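Local structure of p800 reaction center core protein (5V8K) at residues H86-A89 / A90-W94; Q242-G245 / P246-M250; G266-V269 / M270-F274. The protein forms the core of the homodimeric photosynthetic reaction center of a heliobacterium, holding bacteriochlorophylls g and g' and contributing cysteines to a [4Fe-4S] cluster. One frame throughout, in Å; residues are numbered along the deposited sequence.

In the fold
All three contacts are local, each made within a single run of chain. Contacts 1 and 3 lie inside helices 77-97 and 258-291, both predicted to span the membrane, and both set a histidine at a bacteriochlorophyll g. Contact 3 is wholly buried, close to the centre of the chain; contact 1 is partly buried and its centre stands about 27 Å from that of contact 3. Contact 2 marks the start of short helix 246-254, the helix before 258-291, and is also partly buried, about 28 Å from contact 3 between centres. Pigment packing and metal ligation dominate contacts 1 and 3, whereas contact 2 rests on a backbone carbonyl, a proline and one small apolar touch.

Contact 1 of 3, residues H86-A89 / A90-W94; sequences HLLA and AIILW. With GBF (Bacteriochlorophyll g), chain J.
I92 lies against L88, one turn earlier in helix 77-97, and its side chain follows the L88 carbonyl outward. CB begins beside L88 O. CG1, placed next to the backbone N and anti to the carbonyl carbon (chi1 -65°), leans in to 3.2 Å from L88 O. CD1 extends the chain past that oxygen and stops 4.0 Å from L88 CG, so the two side chains meet at a slant. I91 repeats the pattern one residue earlier: its CD1 reaches L87 CG at 4.0 Å. Beneath these branches run the helical bonds, among them I92 N to L88 O at 3.0 Å and L93 N to A89 O at 2.9 Å. The segment belongs to a predicted transmembrane helix that carries bacteriochlorophyll g along its length, and its packing neighbour is helix 18-39, where A34 meets A90 and W94. H86 supplies the axial ligand of one pigment: NE2 binds magnesium at 2.5 Å, with CE1 near the pigment nitrogen NA, which lies in plane at the ring edge. On the other side of the imidazole, ND1 is hydrogen-bonded to V82 O, which fixes the rotation of the ring and would probably make NE2 a better donor to the metal. Replacing H86 by a leucine would probably leave the magnesium without this protein ligand, and the V82 carbonyl without its ring partner. A89 adds a methyl contact, its CB lying 3.7 Å from CMC of the same macrocycle. Farther along, the W94 ring sits with one face toward A90 O, which is offset toward the rim, while its NE1 is hydrogen-bonded to N31 OD1.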
loop_
_atom_site.group_PDB
_atom_site.type_symbol
_atom_site.label_atom_id
_atom_site.label_comp_id
_atom_site.label_asym_id
_atom_site.label_seq_id
_atom_site.Cartn_x
_atom_site.Cartn_y
_atom_site.Cartn_z
ATOM N N HIS A 86 0.965 -34.858 -25.253
ATOM C CA HIS A 86 1.881 -33.783 -24.887
ATOM C C HIS A 86 2.742 -34.158 -23.701
ATOM O O HIS A 86 3.876 -33.670 -23.587
ATOM C CB HIS A 86 1.121 -32.492 -24.593
ATOM C CG HIS A 86 0.663 -31.823 -25.830
ATOM N ND1 HIS A 86 -0.473 -32.210 -26.511
ATOM C CD2 HIS A 86 1.242 -30.863 -26.573
ATOM C CE1 HIS A 86 -0.600 -31.466 -27.591
ATOM N NE2 HIS A 86 0.426 -30.645 -27.650
ATOM N N LEU A 87 2.212 -34.988 -22.802
ATOM C CA LEU A 87 3.015 -35.504 -21.704
ATOM C C LEU A 87 4.124 -36.401 -22.233
ATOM O O LEU A 87 5.280 -36.291 -21.810
ATOM C CB LEU A 87 2.144 -36.270 -20.715
ATOM C CG LEU A 87 2.907 -36.849 -19.524
ATOM C CD1 LEU A 87 3.522 -35.769 -18.663
ATOM C CD2 LEU A 87 1.979 -37.663 -18.690
ATOM N N LEU A 88 3.778 -37.318 -23.145
ATOM C CA LEU A 88 4.784 -38.135 -23.806
ATOM C C LEU A 88 5.886 -37.264 -24.388
ATOM O O LEU A 88 7.076 -37.515 -24.165
ATOM C CB LEU A 88 4.136 -38.984 -24.914
ATOM C CG LEU A 88 5.116 -39.910 -25.650
ATOM C CD1 LEU A 88 5.770 -40.850 -24.672
ATOM C CD2 LEU A 88 4.448 -40.727 -26.764
ATOM N N ALA A 89 5.496 -36.225 -25.140
ATOM C CA ALA A 89 6.465 -35.293 -25.721
ATOM C C ALA A 89 7.318 -34.635 -24.642
ATOM O O ALA A 89 8.539 -34.526 -24.786
ATOM C CB ALA A 89 5.726 -34.236 -26.542
ATOM N N ALA A 90 6.698 -34.225 -23.538
ATOM C CA ALA A 90 7.457 -33.598 -22.460
ATOM C C ALA A 90 8.505 -34.551 -21.890
ATOM O O ALA A 90 9.651 -34.150 -21.638
ATOM C CB ALA A 90 6.518 -33.128 -21.351
ATOM N N ILE A 91 8.130 -35.810 -21.671
ATOM C CA ILE A 91 9.060 -36.761 -21.074
ATOM C C ILE A 91 10.211 -37.047 -22.027
ATOM O O ILE A 91 11.359 -37.197 -21.598
ATOM C CB ILE A 91 8.317 -38.045 -20.663
ATOM C CG1 ILE A 91 7.389 -37.753 -19.488
ATOM C CG2 ILE A 91 9.300 -39.163 -20.274
ATOM C CD1 ILE A 91 6.373 -38.868 -19.280
ATOM N N ILE A 92 9.922 -37.135 -23.331
ATOM C CA ILE A 92 10.966 -37.377 -24.323
ATOM C C ILE A 92 11.922 -36.189 -24.386
ATOM O O ILE A 92 13.139 -36.364 -24.489
ATOM C CB ILE A 92 10.340 -37.660 -25.699
ATOM C CG1 ILE A 92 9.533 -38.962 -25.665
ATOM C CG2 ILE A 92 11.416 -37.750 -26.774
ATOM C CD1 ILE A 92 8.802 -39.280 -26.974
ATOM N N LEU A 93 11.377 -34.961 -24.347
ATOM C CA LEU A 93 12.198 -33.754 -24.403
ATOM C C LEU A 93 13.027 -33.591 -23.140
ATOM O O LEU A 93 14.217 -33.255 -23.212
ATOM C CB LEU A 93 11.310 -32.528 -24.598
ATOM C CG LEU A 93 10.622 -32.466 -25.953
ATOM C CD1 LEU A 93 9.435 -31.545 -25.885
ATOM C CD2 LEU A 93 11.615 -31.990 -26.977
ATOM N N TRP A 94 12.412 -33.781 -21.968
ATOM C CA TRP A 94 13.190 -33.700 -20.734
ATOM C C TRP A 94 14.219 -34.825 -20.654
ATOM O O TRP A 94 15.292 -34.653 -20.059
ATOM C CB TRP A 94 12.284 -33.774 -19.514
ATOM C CG TRP A 94 11.494 -32.555 -19.167
ATOM C CD1 TRP A 94 11.833 -31.238 -19.373
ATOM C CD2 TRP A 94 10.225 -32.547 -18.525
ATOM N NE1 TRP A 94 10.852 -30.417 -18.883
ATOM C CE2 TRP A 94 9.845 -31.195 -18.365
ATOM C CE3 TRP A 94 9.373 -33.552 -18.055
ATOM C CZ2 TRP A 94 8.636 -30.834 -17.769
ATOM C CZ3 TRP A 94 8.179 -33.189 -17.460
ATOM C CH2 TRP A 94 7.823 -31.855 -17.319
HETATM MG MG GBF J . 0.826 -29.202 -29.591
HETATM C CHA GBF J . -1.814 -27.044 -28.771
HETATM C CHB GBF J . -1.138 -30.683 -31.833
HETATM C CHC GBF J . 3.655 -30.884 -30.556
HETATM C CHD GBF J . 2.908 -27.101 -27.546
HETATM N NA GBF J . -1.086 -29.046 -30.054
HETATM C C1A GBF J . -2.061 -28.197 -29.705
HETATM C C2A GBF J . -3.324 -28.200 -30.519
HETATM C C3A GBF J . -3.188 -29.577 -31.150
HETATM C C4A GBF J . -1.702 -29.776 -31.007
HETATM C CMA GBF J . -3.961 -30.693 -30.416
HETATM C CAA GBF J . -3.559 -27.113 -31.575
HETATM C CBA GBF J . -2.389 -26.941 -32.523
HETATM C CGA GBF J . -1.245 -26.185 -31.913
HETATM O O1A GBF J . -1.404 -25.107 -31.356
HETATM O O2A GBF J . 0.058 -26.505 -32.422
HETATM N NB GBF J . 1.212 -30.542 -31.077
HETATM C C1B GBF J . 0.278 -31.102 -31.867
HETATM C C2B GBF J . 0.893 -31.969 -32.753
HETATM C C3B GBF J . 2.228 -32.032 -32.387
HETATM C C4B GBF J . 2.379 -31.165 -31.272
HETATM C CMB GBF J . 0.233 -32.713 -33.887
HETATM C CAB GBF J . 3.168 -32.890 -33.147
HETATM C CBB GBF J . 4.412 -33.189 -32.890
HETATM N NC GBF J . 2.820 -29.004 -29.164
HETATM C C1C GBF J . 3.804 -29.798 -29.576
HETATM C C2C GBF J . 5.219 -29.737 -29.130
HETATM C C3C GBF J . 4.852 -28.591 -28.286
HETATM C C4C GBF J . 3.512 -28.202 -28.326
HETATM C CMC GBF J . 5.578 -31.002 -28.351
HETATM C CAC GBF J . 5.828 -27.878 -27.413
HETATM C CBC GBF J . 7.300 -28.242 -27.339
HETATM N ND GBF J . 0.716 -27.541 -28.453
HETATM C C1D GBF J . 1.479 -26.772 -27.684
HETATM C C2D GBF J . 0.877 -25.494 -26.901
HETATM C C3D GBF J . -0.375 -25.775 -27.452
HETATM C C4D GBF J . -0.498 -26.901 -28.310
HETATM C CMD GBF J . 1.413 -24.432 -25.999
HETATM C CAD GBF J . -1.730 -25.181 -27.351
HETATM O OBD GBF J . -2.205 -24.157 -26.776
HETATM C CBD GBF J . -2.701 -26.048 -28.117
HETATM C CGD GBF J . -3.779 -26.595 -27.243
HETATM O O1D GBF J . -3.631 -27.164 -26.174
HETATM O O2D GBF J . -5.122 -26.445 -27.668
HETATM C CED GBF J . -6.023 -26.894 -26.661
HETATM C C1 GBF J . 1.203 -26.088 -31.705
HETATM C C2 GBF J . 2.360 -27.033 -31.966
HETATM C C3 GBF J . 2.990 -27.052 -33.139
HETATM C C4 GBF J . 2.525 -26.118 -34.199
HETATM C C5 GBF J . 4.130 -28.020 -33.385
HETATM C C6 GBF J . 3.862 -28.892 -34.612
HETATM C C7 GBF J . 4.964 -29.925 -34.783
HETATM C C8 GBF J . 5.505 -30.225 -35.980
HETATM C C9 GBF J . 6.606 -31.258 -36.095
HETATM C C10 GBF J . 5.063 -29.540 -37.238
#

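Contact 2 of 3, residues Q242-G245 / P246-M250; sequences QYAG and PELKM
G245 O receives the K249 N-H at 3.1 Å, a nearly straight bond (N-H...O 166°) that closes the first turn of helix 246-254. L248 N is also near this oxygen, at 3.4 Å. G245 occupies the N-cap position and P246 follows it as the first helical residue, a place where proline's lack of an N-H costs no helical bond. P246 O takes the next bond, from M250 N. K249 brings its CB to 3.5 Å from G245 O before the chain leads away, and its NZ finds Q253 OE1 one turn on. Before the cap, A244 turns its methyl toward the helix and touches L248 CD2 at 4.2 Å. That branch gets there because L248 CG stands anti to the backbone N (chi1 171°); L248 packs as well on Y238 and A239 of helix 234-240, so L248 is shared between the loop and helix 234-240. E247 points the other way, and its OE1 accepts a hydrogen bond from Y517 N. Glycine at the N-cap brings no side chain of its own to the first amides; the interaction seen at this start is the backbone bond from K249 N to G245 O, and the E247 carboxylate near this end would probably interact favourably with the helix dipole.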
loop_
_atom_site.group_PDB
_atom_site.type_symbol
_atom_site.label_atom_id
_atom_site.label_comp_id
_atom_site.label_asym_id
_atom_site.label_seq_id
_atom_site.Cartn_x
_atom_site.Cartn_y
_atom_site.Cartn_z
ATOM N N GLN A 242 -22.289 -25.502 -25.695
ATOM C CA GLN A 242 -22.780 -26.716 -25.035
ATOM C C GLN A 242 -21.749 -27.330 -24.106
ATOM O O GLN A 242 -22.119 -28.107 -23.223
ATOM C CB GLN A 242 -23.183 -27.784 -26.082
ATOM C CG GLN A 242 -22.001 -28.170 -27.048
ATOM C CD GLN A 242 -22.369 -29.136 -28.180
ATOM O OE1 GLN A 242 -22.241 -28.792 -29.360
ATOM N NE2 GLN A 242 -22.775 -30.349 -27.834
ATOM N N TYR A 243 -20.468 -27.081 -24.354
ATOM C CA TYR A 243 -19.396 -27.583 -23.512
ATOM C C TYR A 243 -19.195 -26.777 -22.236
ATOM O O TYR A 243 -18.507 -27.246 -21.331
ATOM C CB TYR A 243 -18.087 -27.599 -24.306
ATOM C CG TYR A 243 -18.196 -28.318 -25.630
ATOM C CD1 TYR A 243 -18.271 -29.704 -25.687
ATOM C CD2 TYR A 243 -18.218 -27.614 -26.819
ATOM C CE1 TYR A 243 -18.397 -30.363 -26.894
ATOM C CE2 TYR A 243 -18.327 -28.266 -28.021
ATOM C CZ TYR A 243 -18.413 -29.634 -28.045
ATOM O OH TYR A 243 -18.521 -30.289 -29.233
ATOM N N ALA A 244 -19.734 -25.565 -22.144
ATOM C CA ALA A 244 -19.432 -24.694 -21.007
ATOM C C ALA A 244 -20.186 -25.162 -19.773
ATOM O O ALA A 244 -21.382 -25.424 -19.829
ATOM C CB ALA A 244 -19.794 -23.237 -21.317
ATOM N N GLY A 245 -19.500 -25.227 -18.649
ATOM C CA GLY A 245 -20.158 -25.553 -17.411
ATOM C C GLY A 245 -21.154 -24.484 -17.032
ATOM O O GLY A 245 -21.100 -23.339 -17.509
ATOM N N PRO A 246 -22.087 -24.836 -16.153
ATOM C CA PRO A 246 -23.164 -23.888 -15.860
ATOM C C PRO A 246 -22.669 -22.546 -15.318
ATOM O O PRO A 246 -23.189 -21.511 -15.746
ATOM C CB PRO A 246 -24.028 -24.628 -14.850
ATOM C CG PRO A 246 -23.583 -26.040 -14.906
ATOM C CD PRO A 246 -22.201 -26.079 -15.381
ATOM N N GLU A 247 -21.685 -22.513 -14.414
ATOM C CA GLU A 247 -21.289 -21.227 -13.832
ATOM C C GLU A 247 -20.514 -20.361 -14.819
ATOM O O GLU A 247 -20.673 -19.134 -14.826
ATOM C CB GLU A 247 -20.470 -21.412 -12.551
ATOM C CG GLU A 247 -20.156 -20.048 -11.875
ATOM C CD GLU A 247 -19.719 -20.147 -10.424
ATOM O OE1 GLU A 247 -19.753 -19.112 -9.729
ATOM O OE2 GLU A 247 -19.343 -21.259 -9.974
ATOM N N LEU A 248 -19.639 -20.964 -15.619
ATOM C CA LEU A 248 -18.949 -20.202 -16.649
ATOM C C LEU A 248 -19.963 -19.546 -17.572
ATOM O O LEU A 248 -19.861 -18.362 -17.887
ATOM C CB LEU A 248 -18.009 -21.105 -17.446
ATOM C CG LEU A 248 -17.375 -20.497 -18.684
ATOM C CD1 LEU A 248 -16.504 -19.278 -18.379
ATOM C CD2 LEU A 248 -16.551 -21.507 -19.300
ATOM N N LYS A 249 -20.988 -20.293 -17.956
ATOM C CA LYS A 249 -22.034 -19.770 -18.817
ATOM C C LYS A 249 -22.774 -18.611 -18.158
ATOM O O LYS A 249 -23.011 -17.589 -18.797
ATOM C CB LYS A 249 -23.020 -20.887 -19.175
ATOM C CG LYS A 249 -23.744 -20.665 -20.454
ATOM C CD LYS A 249 -24.629 -21.863 -20.798
ATOM C CE LYS A 249 -25.210 -21.749 -22.218
ATOM N NZ LYS A 249 -25.491 -20.319 -22.646
ATOM N N MET A 250 -23.142 -18.752 -16.885
ATOM C CA MET A 250 -23.847 -17.676 -16.207
ATOM C C MET A 250 -22.989 -16.399 -16.172
ATOM O O MET A 250 -23.496 -15.297 -16.404
ATOM C CB MET A 250 -24.244 -18.133 -14.796
ATOM C CG MET A 250 -25.480 -19.017 -14.778
ATOM S SD MET A 250 -26.032 -19.574 -13.127
ATOM C CE MET A 250 -25.007 -21.034 -12.815
#

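Contact 3 of 3, residues G266-V269 / M270-F274; sequences GHLV and MGIMF. With GBF (Bacteriochlorophyll g), chain B.
Helix 258-291, predicted to span the membrane, passes close to the centre of the chain, and within it G266, H267 and M270 form a wall against bacteriochlorophyll g. M270 N is bonded to G266 O at 3.0 Å; one residue on, the G271 N-H meets H267 O from well above the carbonyl plane, 40° out of it. The M270 chain first runs beside its own backbone N, then bends at chi2 (-73°) and again at chi3 (-146°), and together these carry CE over the macrocycle to 3.2 Å from the pigment ND, a tight approach. On the same side of the pigment, water 1 ligates the magnesium at 2.5 Å. G266 CA comes within 3.4 Å of the ester carbonyl oxygen O1D, too near for any side chain: a CB would clash there. The ester methyl CED lies over the centre of the H267 ring, 3.7 Å above its plane. H267 itself serves a second pigment, its NE2 ligating another bacteriochlorophyll g magnesium while ND1 is hydrogen-bonded to A263 O. On another flank, V269 and M273 lie side by side, V269 CG1 being 3.8 Å from M273 SD, and both pack on K588 of helix 575-599. A buried helix that ligates one bacteriochlorophyll through histidine and lines the next with glycine and methionine is in keeping with the pigment-bearing helices of the photosystem I PsaA/PsaB family.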
loop_
_atom_site.group_PDB
_atom_site.type_symbol
_atom_site.label_atom_id
_atom_site.label_comp_id
_atom_site.label_asym_id
_atom_site.label_seq_id
_atom_site.Cartn_x
_atom_site.Cartn_y
_atom_site.Cartn_z
ATOM N N GLY A 266 -3.201 -11.412 -19.639
ATOM C CA GLY A 266 -1.977 -12.190 -19.685
ATOM C C GLY A 266 -0.966 -11.665 -20.682
ATOM O O GLY A 266 0.225 -11.587 -20.377
ATOM N N HIS A 267 -1.418 -11.279 -21.873
ATOM C CA HIS A 267 -0.480 -10.834 -22.905
ATOM C C HIS A 267 -0.006 -9.397 -22.683
ATOM O O HIS A 267 1.120 -9.063 -23.053
ATOM C CB HIS A 267 -1.102 -10.983 -24.285
ATOM C CG HIS A 267 -1.190 -12.410 -24.725
ATOM N ND1 HIS A 267 -2.166 -13.267 -24.270
ATOM C CD2 HIS A 267 -0.374 -13.154 -25.510
ATOM C CE1 HIS A 267 -1.969 -14.471 -24.785
ATOM N NE2 HIS A 267 -0.878 -14.431 -25.521
ATOM N N LEU A 268 -0.839 -8.555 -22.077
ATOM C CA LEU A 268 -0.409 -7.222 -21.677
ATOM C C LEU A 268 0.708 -7.289 -20.645
ATOM O O LEU A 268 1.730 -6.601 -20.763
ATOM C CB LEU A 268 -1.614 -6.464 -21.116
ATOM C CG LEU A 268 -1.329 -5.166 -20.431
ATOM C CD1 LEU A 268 -0.609 -4.261 -21.410
ATOM C CD2 LEU A 268 -2.633 -4.578 -19.914
ATOM N N VAL A 269 0.474 -8.101 -19.646
ATOM C CA VAL A 269 1.416 -8.206 -18.553
ATOM C C VAL A 269 2.765 -8.832 -19.040
ATOM O O VAL A 269 3.843 -8.340 -18.794
ATOM C CB VAL A 269 0.913 -9.001 -17.315
ATOM C CG1 VAL A 269 2.014 -9.208 -16.305
ATOM C CG2 VAL A 269 -0.335 -8.390 -16.699
ATOM N N MET A 270 2.670 -9.908 -19.802
ATOM C CA MET A 270 3.875 -10.601 -20.271
ATOM C C MET A 270 4.636 -9.698 -21.252
ATOM O O MET A 270 5.830 -9.731 -21.351
ATOM C CB MET A 270 3.622 -11.986 -20.946
ATOM C CG MET A 270 3.102 -13.067 -20.038
ATOM S SD MET A 270 4.392 -13.636 -18.955
ATOM C CE MET A 270 4.001 -15.345 -18.780
ATOM N N GLY A 271 3.900 -8.978 -22.064
ATOM C CA GLY A 271 4.537 -8.064 -23.001
ATOM C C GLY A 271 5.318 -6.969 -22.289
ATOM O O GLY A 271 6.457 -6.673 -22.647
ATOM N N ILE A 272 4.741 -6.397 -21.239
ATOM C CA ILE A 272 5.448 -5.377 -20.470
ATOM C C ILE A 272 6.712 -5.977 -19.873
ATOM O O ILE A 272 7.779 -5.346 -19.836
ATOM C CB ILE A 272 4.547 -4.806 -19.366
ATOM C CG1 ILE A 272 3.384 -3.987 -19.962
ATOM C CG2 ILE A 272 5.346 -3.975 -18.372
ATOM C CD1 ILE A 272 3.762 -2.789 -20.744
ATOM N N MET A 273 6.568 -7.197 -19.380
ATOM C CA MET A 273 7.688 -7.896 -18.725
ATOM C C MET A 273 8.853 -8.151 -19.744
ATOM O O MET A 273 10.019 -8.011 -19.433
ATOM C CB MET A 273 7.300 -9.214 -17.970
ATOM C CG MET A 273 6.483 -9.065 -16.703
ATOM S SD MET A 273 5.593 -10.547 -16.266
ATOM C CE MET A 273 6.874 -11.675 -15.811
ATOM N N PHE A 274 8.531 -8.548 -20.956
ATOM C CA PHE A 274 9.576 -8.783 -21.957
ATOM C C PHE A 274 10.171 -7.469 -22.466
ATOM O O PHE A 274 11.351 -7.424 -22.812
ATOM C CB PHE A 274 9.041 -9.603 -23.130
ATOM C CG PHE A 274 9.084 -11.093 -22.905
ATOM C CD1 PHE A 274 10.255 -11.786 -23.115
ATOM C CD2 PHE A 274 7.959 -11.792 -22.476
ATOM C CE1 PHE A 274 10.315 -13.154 -22.898
ATOM C CE2 PHE A 274 8.025 -13.149 -22.255
ATOM C CZ PHE A 274 9.204 -13.831 -22.474
HETATM MG MG GBF B . 2.496 -16.147 -14.945
HETATM C CHA GBF B . 0.385 -16.767 -17.700
HETATM C CHB GBF B . 0.085 -14.314 -13.613
HETATM C CHC GBF B . 4.251 -16.500 -11.946
HETATM C CHD GBF B . 4.779 -18.526 -16.427
HETATM N NA GBF B . 0.754 -15.456 -15.614
HETATM C C1A GBF B . -0.006 -15.714 -16.697
HETATM C C2A GBF B . -1.283 -14.926 -16.904
HETATM C C3A GBF B . -1.311 -14.152 -15.577
HETATM C C4A GBF B . -0.073 -14.680 -14.898
HETATM C CMA GBF B . -1.222 -12.622 -15.752
HETATM C CAA GBF B . -2.584 -15.705 -17.204
HETATM C CBA GBF B . -3.008 -16.760 -16.155
HETATM C CGA GBF B . -2.083 -17.963 -16.138
HETATM O O1A GBF B . -1.919 -18.688 -17.111
HETATM O O2A GBF B . -1.178 -18.155 -15.025
HETATM N NB GBF B . 2.175 -15.526 -13.031
HETATM C C1B GBF B . 1.168 -14.724 -12.661
HETATM C C2B GBF B . 1.286 -14.482 -11.297
HETATM C C3B GBF B . 2.457 -15.103 -10.855
HETATM C C4B GBF B . 3.002 -15.705 -11.989
HETATM C CMB GBF B . 0.297 -13.670 -10.505
HETATM C CAB GBF B . 3.043 -15.138 -9.478
HETATM C CBB GBF B . 2.511 -14.723 -8.346
HETATM N NC GBF B . 4.119 -17.257 -14.355
HETATM C C1C GBF B . 4.707 -17.253 -13.142
HETATM C C2C GBF B . 5.908 -18.048 -12.762
HETATM C C3C GBF B . 5.932 -18.574 -14.147
HETATM C C4C GBF B . 4.941 -18.108 -15.015
HETATM C CMC GBF B . 7.066 -17.145 -12.362
HETATM C CAC GBF B . 6.960 -19.544 -14.621
HETATM C CBC GBF B . 8.047 -20.051 -13.708
HETATM N ND GBF B . 2.700 -17.273 -16.594
HETATM C C1D GBF B . 3.519 -18.188 -17.108
HETATM C C2D GBF B . 3.137 -19.025 -18.419
HETATM C C3D GBF B . 1.932 -18.326 -18.479
HETATM C C4D GBF B . 1.637 -17.370 -17.480
HETATM C CMD GBF B . 3.800 -20.097 -19.230
HETATM C CAD GBF B . 0.809 -18.287 -19.428
HETATM O OBD GBF B . 0.486 -19.018 -20.427
HETATM C CBD GBF B . -0.148 -17.201 -19.025
HETATM C CGD GBF B . -0.237 -16.074 -20.041
HETATM O O1D GBF B . -1.257 -15.433 -20.147
HETATM O O2D GBF B . 0.863 -15.696 -20.917
HETATM C CED GBF B . 0.606 -14.778 -21.983
HETATM C C1 GBF B . -0.265 -19.260 -15.007
HETATM C C2 GBF B . 0.489 -19.149 -13.705
HETATM C C3 GBF B . 1.617 -19.843 -13.446
HETATM C C4 GBF B . 2.196 -20.793 -14.479
HETATM C C5 GBF B . 2.328 -19.677 -12.109
HETATM C C6 GBF B . 1.544 -18.883 -11.038
HETATM C C7 GBF B . 2.309 -18.976 -9.725
HETATM C C8 GBF B . 1.828 -19.542 -8.596
HETATM C C9 GBF B . 0.447 -20.133 -8.526
HETATM C C10 GBF B . 2.709 -19.620 -7.368
HETATM C C11 GBF B . 2.808 -18.296 -6.657
HETATM C C12 GBF B . 3.729 -18.430 -5.463
HETATM C C13 GBF B . 4.042 -17.349 -4.718
HETATM C C14 GBF B . 4.952 -17.461 -3.529
HETATM C C15 GBF B . 3.496 -15.985 -5.058
HETATM O O HOH W 1 3.900 -14.191 -15.709
#